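Local coordinates for protein mandelate racemase/muconate lactonizing enzyme (Polaromonas sp., PDB 2OG9) that belongs to the enolase superfamily and probably, as a mandelate racemase-like enzyme, interconverts the enantiomers of a carboxylate substrate on a TIM-barrel scaffold, at residues 144-149 with 330-335; 321-326 with 356-361; 304-309 with 326-331. All coordinates share one frame; numbering follows the deposited sequence.

All three contacts turn on the piece of chain that runs from helix 318-326 into strand 333-335. Contact 1 is the most buried: it combines an arginine-glutamate salt bridge with a valine-proline cluster. Contact 2, partly buried, sets helix 318-326 on the loop after strand 354-356 and has no hydrogen bond between its segments. Contact 3, also partly buried, ties the end of helix 295-307 to the loop 326-331 through arginine and backbone oxygen. Contacts 1 and 3 share Arg-330 and Glu-331, whereas contacts 2 and 3 share Ala-326; Tyr-145 N lies 2.8 Å from Ala-326 O, a probable hydrogen bond joining contact 1 to both.

Contact 1: 144-149 with 330-335; sequences SYRDSV and REPWVE
Arg-146 and Glu-331 form a salt bridge. NE of Arg-146 donates to OE2 of Glu-331 over 2.7 Å in a fairly straight bond (159°). The carboxylate oxygen lies close to the guanidinium plane, but the donor reaches it from above the carboxylate plane, the two flat groups being turned 79° apart. A water bridges the same two groups: it accepts from Arg-146 NH2 at 2.9 Å and donates to Glu-331 OE2 at 2.6 Å. The arginine chain bends at chi3 (63°), which swings its NE edge toward the acid. OE1 of Glu-331 has a second cationic partner in Arg-354.

Packing on both faces keeps the guanidinium from turning. CD of Pro-332 lies over one face, 3.4 Å from Arg-146 NH1, while CB of the neighbouring Tyr-145 lies against the opposite face, both carbons set toward the rim. The rigid proline ring gives a compact apolar lid.

Val-149 sends CG1 to CG2 of Val-334 at 3.7 Å, the two side chains crossing at about a right angle, and the same methyl meets CG of Pro-332 at 3.9 Å. Branched valines suit the neighbouring parallel strands 148-152 and 333-335.

The chemistry implies a buried arginine whose charge is probably balanced by Glu-331 and whose NH1 also grips Tyr-328 O, with a weak bond from NH2 to Pro-329 O, fastening the loop before strand 333-335 beside strand 148-152.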
loop_
_atom_site.group_PDB
_atom_site.type_symbol
_atom_site.label_atom_id
_atom_site.label_comp_id
_atom_site.label_asym_id
_atom_site.label_seq_id
_atom_site.Cartn_x
_atom_site.Cartn_y
_atom_site.Cartn_z
ATOM N N SER A 144 -21.717 -31.530 -2.654
ATOM C CA SER A 144 -20.360 -32.017 -2.429
ATOM C C SER A 144 -19.496 -32.096 -3.678
ATOM O O SER A 144 -19.991 -32.042 -4.800
ATOM C CB SER A 144 -20.399 -33.392 -1.753
ATOM O OG SER A 144 -20.916 -34.369 -2.632
ATOM N N TYR A 145 -18.190 -32.210 -3.463
ATOM C CA TYR A 145 -17.220 -32.320 -4.545
ATOM C C TYR A 145 -16.595 -33.704 -4.538
ATOM O O TYR A 145 -15.914 -34.098 -5.491
ATOM C CB TYR A 145 -16.115 -31.281 -4.362
ATOM C CG TYR A 145 -16.483 -29.903 -4.839
ATOM C CD1 TYR A 145 -16.285 -29.533 -6.165
ATOM C CD2 TYR A 145 -17.028 -28.961 -3.963
ATOM C CE1 TYR A 145 -16.611 -28.256 -6.612
ATOM C CE2 TYR A 145 -17.361 -27.682 -4.404
ATOM C CZ TYR A 145 -17.145 -27.341 -5.730
ATOM O OH TYR A 145 -17.447 -26.074 -6.172
ATOM N N ARG A 146 -16.829 -34.442 -3.457
ATOM C CA ARG A 146 -16.258 -35.777 -3.309
ATOM C C ARG A 146 -17.092 -36.630 -2.360
ATOM O O ARG A 146 -17.799 -36.107 -1.496
ATOM C CB ARG A 146 -14.825 -35.653 -2.769
ATOM C CG ARG A 146 -14.721 -34.933 -1.412
ATOM C CD ARG A 146 -13.276 -34.516 -1.104
ATOM N NE ARG A 146 -12.783 -33.548 -2.086
ATOM C CZ ARG A 146 -13.080 -32.250 -2.083
ATOM N NH1 ARG A 146 -13.863 -31.738 -1.136
ATOM N NH2 ARG A 146 -12.617 -31.462 -3.044
ATOM N N ASP A 147 -17.000 -37.946 -2.509
ATOM C CA ASP A 147 -17.756 -38.844 -1.644
ATOM C C ASP A 147 -16.912 -39.410 -0.505
ATOM O O ASP A 147 -17.399 -40.186 0.310
ATOM C CB ASP A 147 -18.378 -39.970 -2.474
ATOM C CG ASP A 147 -19.378 -39.448 -3.491
ATOM O OD1 ASP A 147 -20.170 -38.545 -3.136
ATOM O OD2 ASP A 147 -19.378 -39.935 -4.642
ATOM N N SER A 148 -15.647 -39.009 -0.449
ATOM C CA SER A 148 -14.744 -39.449 0.614
ATOM C C SER A 148 -13.677 -38.365 0.762
ATOM O O SER A 148 -13.372 -37.671 -0.201
ATOM C CB SER A 148 -14.098 -40.796 0.270
ATOM O OG SER A 148 -13.214 -40.679 -0.823
ATOM N N VAL A 149 -13.118 -38.234 1.961
ATOM C CA VAL A 149 -12.126 -37.202 2.256
ATOM C C VAL A 149 -10.811 -37.754 2.816
ATOM O O VAL A 149 -10.818 -38.653 3.659
ATOM C CB VAL A 149 -12.713 -36.195 3.281
ATOM C CG1 VAL A 149 -11.692 -35.115 3.605
ATOM C CG2 VAL A 149 -13.992 -35.568 2.721
ATOM N N ARG A 330 -11.488 -27.550 -3.111
ATOM C CA ARG A 330 -10.177 -28.199 -3.171
ATOM C C ARG A 330 -10.029 -29.325 -2.152
ATOM O O ARG A 330 -10.581 -29.253 -1.059
ATOM C CB ARG A 330 -9.069 -27.163 -2.966
ATOM C CG ARG A 330 -8.860 -26.234 -4.156
ATOM C CD ARG A 330 -7.736 -25.250 -3.882
ATOM N NE ARG A 330 -8.167 -24.139 -3.043
ATOM C CZ ARG A 330 -8.938 -23.142 -3.467
ATOM N NH1 ARG A 330 -9.362 -23.119 -4.722
ATOM N NH2 ARG A 330 -9.280 -22.164 -2.641
ATOM N N GLU A 331 -9.266 -30.354 -2.517
ATOM C CA GLU A 331 -9.057 -31.515 -1.652
ATOM C C GLU A 331 -8.617 -31.188 -0.229
ATOM O O GLU A 331 -7.484 -30.771 0.002
ATOM C CB GLU A 331 -8.031 -32.469 -2.283
ATOM C CG GLU A 331 -8.568 -33.305 -3.438
ATOM C CD GLU A 331 -9.614 -34.320 -2.993
ATOM O OE1 GLU A 331 -9.331 -35.084 -2.048
ATOM O OE2 GLU A 331 -10.713 -34.359 -3.596
ATOM N N PRO A 332 -9.515 -31.384 0.749
ATOM C CA PRO A 332 -9.190 -31.106 2.148
ATOM C C PRO A 332 -8.639 -32.337 2.872
ATOM O O PRO A 332 -8.505 -33.418 2.285
ATOM C CB PRO A 332 -10.531 -30.670 2.721
ATOM C CG PRO A 332 -11.481 -31.600 2.016
ATOM C CD PRO A 332 -10.967 -31.609 0.580
ATOM N N TRP A 333 -8.301 -32.147 4.143
ATOM C CA TRP A 333 -7.823 -33.221 5.009
ATOM C C TRP A 333 -8.669 -33.135 6.276
ATOM O O TRP A 333 -8.962 -32.038 6.749
ATOM C CB TRP A 333 -6.356 -33.030 5.417
ATOM C CG TRP A 333 -5.318 -33.431 4.404
ATOM C CD1 TRP A 333 -4.743 -32.633 3.454
ATOM C CD2 TRP A 333 -4.673 -34.707 4.302
ATOM N NE1 TRP A 333 -3.771 -33.333 2.774
ATOM C CE2 TRP A 333 -3.707 -34.607 3.272
ATOM C CE3 TRP A 333 -4.812 -35.925 4.983
ATOM C CZ2 TRP A 333 -2.883 -35.681 2.908
ATOM C CZ3 TRP A 333 -3.993 -36.995 4.621
ATOM C CH2 TRP A 333 -3.039 -36.862 3.591
ATOM N N VAL A 334 -9.071 -34.280 6.818
ATOM C CA VAL A 334 -9.848 -34.317 8.053
ATOM C C VAL A 334 -9.192 -35.324 8.987
ATOM O O VAL A 334 -8.770 -36.401 8.542
ATOM C CB VAL A 334 -11.318 -34.747 7.799
ATOM C CG1 VAL A 334 -12.025 -34.960 9.128
ATOM C CG2 VAL A 334 -12.045 -33.681 6.991
ATOM N N GLU A 335 -9.093 -34.987 10.269
ATOM C CA GLU A 335 -8.482 -35.884 11.248
ATOM C C GLU A 335 -9.458 -36.942 11.729
ATOM O O GLU A 335 -10.599 -36.622 12.099
ATOM C CB GLU A 335 -7.957 -35.080 12.457
ATOM C CG GLU A 335 -7.448 -35.969 13.581
ATOM C CD GLU A 335 -6.829 -35.182 14.708
ATOM O OE1 GLU A 335 -7.397 -34.130 15.066
ATOM O OE2 GLU A 335 -5.789 -35.616 15.244
HETATM O O HOH W 1 -11.244 -32.469 -5.371
#

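Contact 2: 321-326 with 356-361; sequences HVHLAA and LVPTRP
Val-322 and Val-357 bring helix 318-326 against the loop that follows strand 354-356. The surfaces fit by small bumps. CG2 of Val-322 rests on the backbone of the loop, 3.8 Å from Val-357 CA, while its other methyl, CG1, reaches toward CD of Pro-358, 3.7 Å away. This fork has CG1 between the backbone N and the carbonyl carbon (chi1 60°), so that one methyl serves each loop residue.

Val-357 answers with a fork of its own. Its CG2 fills the shallow hollow between Ala-326 and Val-322, 3.7 Å from Ala-326 CB and 3.9 Å from Val-322 CG2. Alanine suits the spot four residues on from Val-322 because its single methyl leaves room for the valine. CG1 of Val-357 turns to the ring of His-323, 4.0 Å from ND1.

That imidazole also lies obliquely across Pro-358, its CE1 3.9 Å from Pro-358 CB. Both ring nitrogens are bonded elsewhere, ND1 to Ala-139 N and NE2 to Leu-363 O, which probably fixes the ring's rotation and sets its flank against both loop residues.

Helix 318-326 follows strand 311-312 of the parallel barrel sheet; the contact ties it to chain leaving strand 354-356, within the enolase-superfamily TIM-barrel fold.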
loop_
_atom_site.group_PDB
_atom_site.type_symbol
_atom_site.label_atom_id
_atom_site.label_comp_id
_atom_site.label_asym_id
_atom_site.label_seq_id
_atom_site.Cartn_x
_atom_site.Cartn_y
_atom_site.Cartn_z
ATOM N N HIS A 321 -17.357 -32.293 10.485
ATOM C CA HIS A 321 -16.455 -31.798 9.449
ATOM C C HIS A 321 -16.317 -32.638 8.188
ATOM O O HIS A 321 -15.957 -32.111 7.137
ATOM C CB HIS A 321 -15.082 -31.514 10.053
ATOM C CG HIS A 321 -15.097 -30.395 11.046
ATOM N ND1 HIS A 321 -15.656 -29.166 10.768
ATOM C CD2 HIS A 321 -14.630 -30.317 12.313
ATOM C CE1 HIS A 321 -15.533 -28.379 11.822
ATOM N NE2 HIS A 321 -14.913 -29.054 12.773
ATOM N N VAL A 322 -16.598 -33.934 8.270
ATOM C CA VAL A 322 -16.501 -34.758 7.071
ATOM C C VAL A 322 -17.503 -34.235 6.038
ATOM O O VAL A 322 -17.238 -34.248 4.830
ATOM C CB VAL A 322 -16.778 -36.261 7.371
ATOM C CG1 VAL A 322 -18.178 -36.459 7.931
ATOM C CG2 VAL A 322 -16.599 -37.068 6.103
ATOM N N HIS A 323 -18.655 -33.761 6.509
ATOM C CA HIS A 323 -19.671 -33.218 5.609
ATOM C C HIS A 323 -19.237 -31.868 5.049
ATOM O O HIS A 323 -19.381 -31.601 3.853
ATOM C CB HIS A 323 -20.996 -33.043 6.350
ATOM C CG HIS A 323 -21.673 -34.334 6.682
ATOM N ND1 HIS A 323 -22.334 -35.091 5.737
ATOM C CD2 HIS A 323 -21.770 -35.019 7.845
ATOM C CE1 HIS A 323 -22.808 -36.186 6.304
ATOM N NE2 HIS A 323 -22.479 -36.167 7.584
ATOM N N LEU A 324 -18.720 -31.010 5.924
ATOM C CA LEU A 324 -18.280 -29.685 5.512
ATOM C C LEU A 324 -17.080 -29.773 4.568
ATOM O O LEU A 324 -17.015 -29.054 3.571
ATOM C CB LEU A 324 -17.953 -28.842 6.751
ATOM C CG LEU A 324 -19.166 -28.606 7.666
ATOM C CD1 LEU A 324 -18.751 -27.914 8.958
ATOM C CD2 LEU A 324 -20.199 -27.766 6.925
ATOM N N ALA A 325 -16.143 -30.669 4.870
ATOM C CA ALA A 325 -14.968 -30.850 4.023
ATOM C C ALA A 325 -15.363 -31.355 2.637
ATOM O O ALA A 325 -14.750 -30.990 1.632
ATOM C CB ALA A 325 -13.994 -31.829 4.675
ATOM N N ALA A 326 -16.388 -32.197 2.578
ATOM C CA ALA A 326 -16.835 -32.737 1.300
ATOM C C ALA A 326 -17.334 -31.621 0.383
ATOM O O ALA A 326 -17.274 -31.736 -0.840
ATOM C CB ALA A 326 -17.949 -33.758 1.527
ATOM N N LEU A 356 -15.112 -42.103 4.507
ATOM C CA LEU A 356 -16.302 -41.989 3.680
ATOM C C LEU A 356 -17.269 -40.959 4.239
ATOM O O LEU A 356 -17.481 -40.876 5.447
ATOM C CB LEU A 356 -17.026 -43.340 3.575
ATOM C CG LEU A 356 -16.244 -44.543 3.034
ATOM C CD1 LEU A 356 -17.169 -45.760 2.955
ATOM C CD2 LEU A 356 -15.676 -44.223 1.665
ATOM N N VAL A 357 -17.848 -40.167 3.350
ATOM C CA VAL A 357 -18.818 -39.176 3.771
ATOM C C VAL A 357 -20.105 -39.957 4.002
ATOM O O VAL A 357 -20.546 -40.685 3.124
ATOM C CB VAL A 357 -19.049 -38.131 2.669
ATOM C CG1 VAL A 357 -20.147 -37.172 3.088
ATOM C CG2 VAL A 357 -17.752 -37.373 2.401
ATOM N N PRO A 358 -20.698 -39.846 5.201
ATOM C CA PRO A 358 -21.943 -40.562 5.507
ATOM C C PRO A 358 -23.020 -40.247 4.471
ATOM O O PRO A 358 -23.066 -39.137 3.939
ATOM C CB PRO A 358 -22.301 -40.043 6.896
ATOM C CG PRO A 358 -20.972 -39.813 7.513
ATOM C CD PRO A 358 -20.189 -39.149 6.394
ATOM N N THR A 359 -23.880 -41.222 4.184
ATOM C CA THR A 359 -24.938 -41.027 3.199
ATOM C C THR A 359 -26.327 -40.863 3.810
ATOM O O THR A 359 -27.278 -40.530 3.106
ATOM C CB THR A 359 -24.983 -42.190 2.172
ATOM O OG1 THR A 359 -25.160 -43.434 2.858
ATOM C CG2 THR A 359 -23.695 -42.232 1.361
ATOM N N ARG A 360 -26.449 -41.085 5.114
ATOM C CA ARG A 360 -27.738 -40.931 5.785
ATOM C C ARG A 360 -28.141 -39.450 5.867
ATOM O O ARG A 360 -27.299 -38.562 5.741
ATOM C CB ARG A 360 -27.677 -41.557 7.189
ATOM C CG ARG A 360 -26.270 -41.753 7.730
ATOM C CD ARG A 360 -26.257 -42.687 8.942
ATOM N NE ARG A 360 -24.922 -43.229 9.192
ATOM C CZ ARG A 360 -23.890 -42.521 9.642
ATOM N NH1 ARG A 360 -24.029 -41.232 9.903
ATOM N NH2 ARG A 360 -22.709 -43.100 9.815
ATOM N N PRO A 361 -29.440 -39.169 6.059
ATOM C CA PRO A 361 -29.958 -37.795 6.154
ATOM C C PRO A 361 -29.332 -36.936 7.256
ATOM O O PRO A 361 -29.072 -37.420 8.361
ATOM C CB PRO A 361 -31.452 -38.005 6.379
ATOM C CG PRO A 361 -31.725 -39.278 5.619
ATOM C CD PRO A 361 -30.546 -40.145 6.004
#

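Contact 3: 304-309 with 326-331; sequences LAEHAG and AAYPRE
Arg-330 donates from NH2 to the backbone O of Glu-306, 2.9 Å away, the N-H pointing to the oxygen at 155°. The donor lies in the carbonyl plane, on a lone pair, and the oxygen sits almost in the guanidinium plane. Glu-306 O also accepts from Gly-309 N, so two bonds grip this carbonyl at the helix end. A salt bridge whose hydrogen bond is weak runs from Arg-330 NH1 to Glu-306 OE2 at 3.4 Å. Beyond the segments, NE of Arg-330 reaches Leu-310 O, so the long, bent side chain spans the turn from helix 295-307 to strand 311-312.

Gly-309 ends the helix in a Schellman motif with positive phi (74°), a conformation that glycine adopts easily. Its CA lies 3.2 Å from Arg-330 NH2, and its O lies over one face of the guanidinium. A methionine in place of Arg-330 would probably leave Glu-306 O without its second donor and the Glu-306 carboxylate without this cationic mate.

Outward, the contact becomes apolar. The aliphatic part of Glu-306 packs on Pro-329, CG to CG at 3.6 Å, and CB of Glu-306 meets Tyr-328 CE1 at 4.0 Å. Tyr-328 extends its ring to the helix because chi1 (-162°) turns CG away from the backbone N; there the small Ala-305 admits it, CB 3.6 Å from OH. That hydroxyl bonds Leu-310 O.

The loop 326-331, between helix 318-326 and strand 333-335, is thus clamped to the end of helix 295-307, with Tyr-328 and Arg-330 also touching strand 311-312.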
loop_
_atom_site.group_PDB
_atom_site.type_symbol
_atom_site.label_atom_id
_atom_site.label_comp_id
_atom_site.label_asym_id
_atom_site.label_seq_id
_atom_site.Cartn_x
_atom_site.Cartn_y
_atom_site.Cartn_z
ATOM N N LEU A 304 -14.409 -17.398 2.364
ATOM C CA LEU A 304 -13.252 -16.501 2.390
ATOM C C LEU A 304 -11.980 -17.277 2.031
ATOM O O LEU A 304 -11.150 -16.798 1.259
ATOM C CB LEU A 304 -13.094 -15.859 3.777
ATOM C CG LEU A 304 -14.133 -14.804 4.183
ATOM C CD1 LEU A 304 -13.804 -14.256 5.561
ATOM C CD2 LEU A 304 -14.140 -13.671 3.163
ATOM N N ALA A 305 -11.834 -18.476 2.587
ATOM C CA ALA A 305 -10.661 -19.304 2.310
ATOM C C ALA A 305 -10.633 -19.740 0.848
ATOM O O ALA A 305 -9.570 -19.791 0.221
ATOM C CB ALA A 305 -10.652 -20.538 3.219
ATOM N N GLU A 306 -11.807 -20.060 0.313
ATOM C CA GLU A 306 -11.923 -20.500 -1.073
ATOM C C GLU A 306 -11.448 -19.395 -2.013
ATOM O O GLU A 306 -10.632 -19.631 -2.914
ATOM C CB GLU A 306 -13.380 -20.861 -1.377
ATOM C CG GLU A 306 -13.574 -21.744 -2.591
ATOM C CD GLU A 306 -13.242 -21.045 -3.887
ATOM O OE1 GLU A 306 -13.787 -19.945 -4.121
ATOM O OE2 GLU A 306 -12.444 -21.599 -4.676
ATOM N N HIS A 307 -11.957 -18.187 -1.786
ATOM C CA HIS A 307 -11.610 -17.022 -2.597
ATOM C C HIS A 307 -10.121 -16.697 -2.499
ATOM O O HIS A 307 -9.507 -16.277 -3.476
ATOM C CB HIS A 307 -12.430 -15.807 -2.141
ATOM C CG HIS A 307 -12.280 -14.608 -3.023
ATOM N ND1 HIS A 307 -12.713 -14.586 -4.333
ATOM C CD2 HIS A 307 -11.747 -13.386 -2.783
ATOM C CE1 HIS A 307 -12.453 -13.404 -4.861
ATOM N NE2 HIS A 307 -11.869 -12.658 -3.942
ATOM N N ALA A 308 -9.545 -16.893 -1.320
ATOM C CA ALA A 308 -8.129 -16.604 -1.118
ATOM C C ALA A 308 -7.239 -17.702 -1.698
ATOM O O ALA A 308 -6.017 -17.600 -1.649
ATOM C CB ALA A 308 -7.837 -16.426 0.370
ATOM N N GLY A 309 -7.862 -18.750 -2.237
ATOM C CA GLY A 309 -7.118 -19.853 -2.827
ATOM C C GLY A 309 -6.429 -20.790 -1.844
ATOM O O GLY A 309 -5.460 -21.468 -2.202
ATOM N N ALA A 326 -16.388 -32.197 2.578
ATOM C CA ALA A 326 -16.835 -32.737 1.300
ATOM C C ALA A 326 -17.334 -31.621 0.383
ATOM O O ALA A 326 -17.274 -31.736 -0.840
ATOM C CB ALA A 326 -17.949 -33.758 1.527
ATOM N N ALA A 327 -17.823 -30.545 0.983
ATOM C CA ALA A 327 -18.356 -29.412 0.234
ATOM C C ALA A 327 -17.324 -28.369 -0.206
ATOM O O ALA A 327 -17.679 -27.418 -0.896
ATOM C CB ALA A 327 -19.462 -28.730 1.058
ATOM N N TYR A 328 -16.061 -28.535 0.179
ATOM C CA TYR A 328 -15.021 -27.570 -0.206
ATOM C C TYR A 328 -14.470 -27.932 -1.589
ATOM O O TYR A 328 -14.195 -29.097 -1.865
ATOM C CB TYR A 328 -13.889 -27.574 0.828
ATOM C CG TYR A 328 -12.990 -26.354 0.769
ATOM C CD1 TYR A 328 -13.464 -25.095 1.150
ATOM C CD2 TYR A 328 -11.667 -26.457 0.340
ATOM C CE1 TYR A 328 -12.636 -23.964 1.104
ATOM C CE2 TYR A 328 -10.835 -25.335 0.289
ATOM C CZ TYR A 328 -11.328 -24.094 0.671
ATOM O OH TYR A 328 -10.510 -22.983 0.603
ATOM N N PRO A 329 -14.290 -26.934 -2.471
ATOM C CA PRO A 329 -13.782 -27.131 -3.837
ATOM C C PRO A 329 -12.455 -27.879 -3.964
ATOM O O PRO A 329 -12.307 -28.736 -4.833
ATOM C CB PRO A 329 -13.685 -25.704 -4.381
ATOM C CG PRO A 329 -14.745 -24.963 -3.601
ATOM C CD PRO A 329 -14.550 -25.504 -2.214
ATOM N N ARG A 330 -11.488 -27.550 -3.111
ATOM C CA ARG A 330 -10.177 -28.199 -3.171
ATOM C C ARG A 330 -10.029 -29.325 -2.152
ATOM O O ARG A 330 -10.581 -29.253 -1.059
ATOM C CB ARG A 330 -9.069 -27.163 -2.966
ATOM C CG ARG A 330 -8.860 -26.234 -4.156
ATOM C CD ARG A 330 -7.736 -25.250 -3.882
ATOM N NE ARG A 330 -8.167 -24.139 -3.043
ATOM C CZ ARG A 330 -8.938 -23.142 -3.467
ATOM N NH1 ARG A 330 -9.362 -23.119 -4.722
ATOM N NH2 ARG A 330 -9.280 -22.164 -2.641
ATOM N N GLU A 331 -9.266 -30.354 -2.517
ATOM C CA GLU A 331 -9.057 -31.515 -1.652
ATOM C C GLU A 331 -8.617 -31.188 -0.229
ATOM O O GLU A 331 -7.484 -30.771 0.002
ATOM C CB GLU A 331 -8.031 -32.469 -2.283
ATOM C CG GLU A 331 -8.568 -33.305 -3.438
ATOM C CD GLU A 331 -9.614 -34.320 -2.993
ATOM O OE1 GLU A 331 -9.331 -35.084 -2.048
ATOM O OE2 GLU A 331 -10.713 -34.359 -3.596
#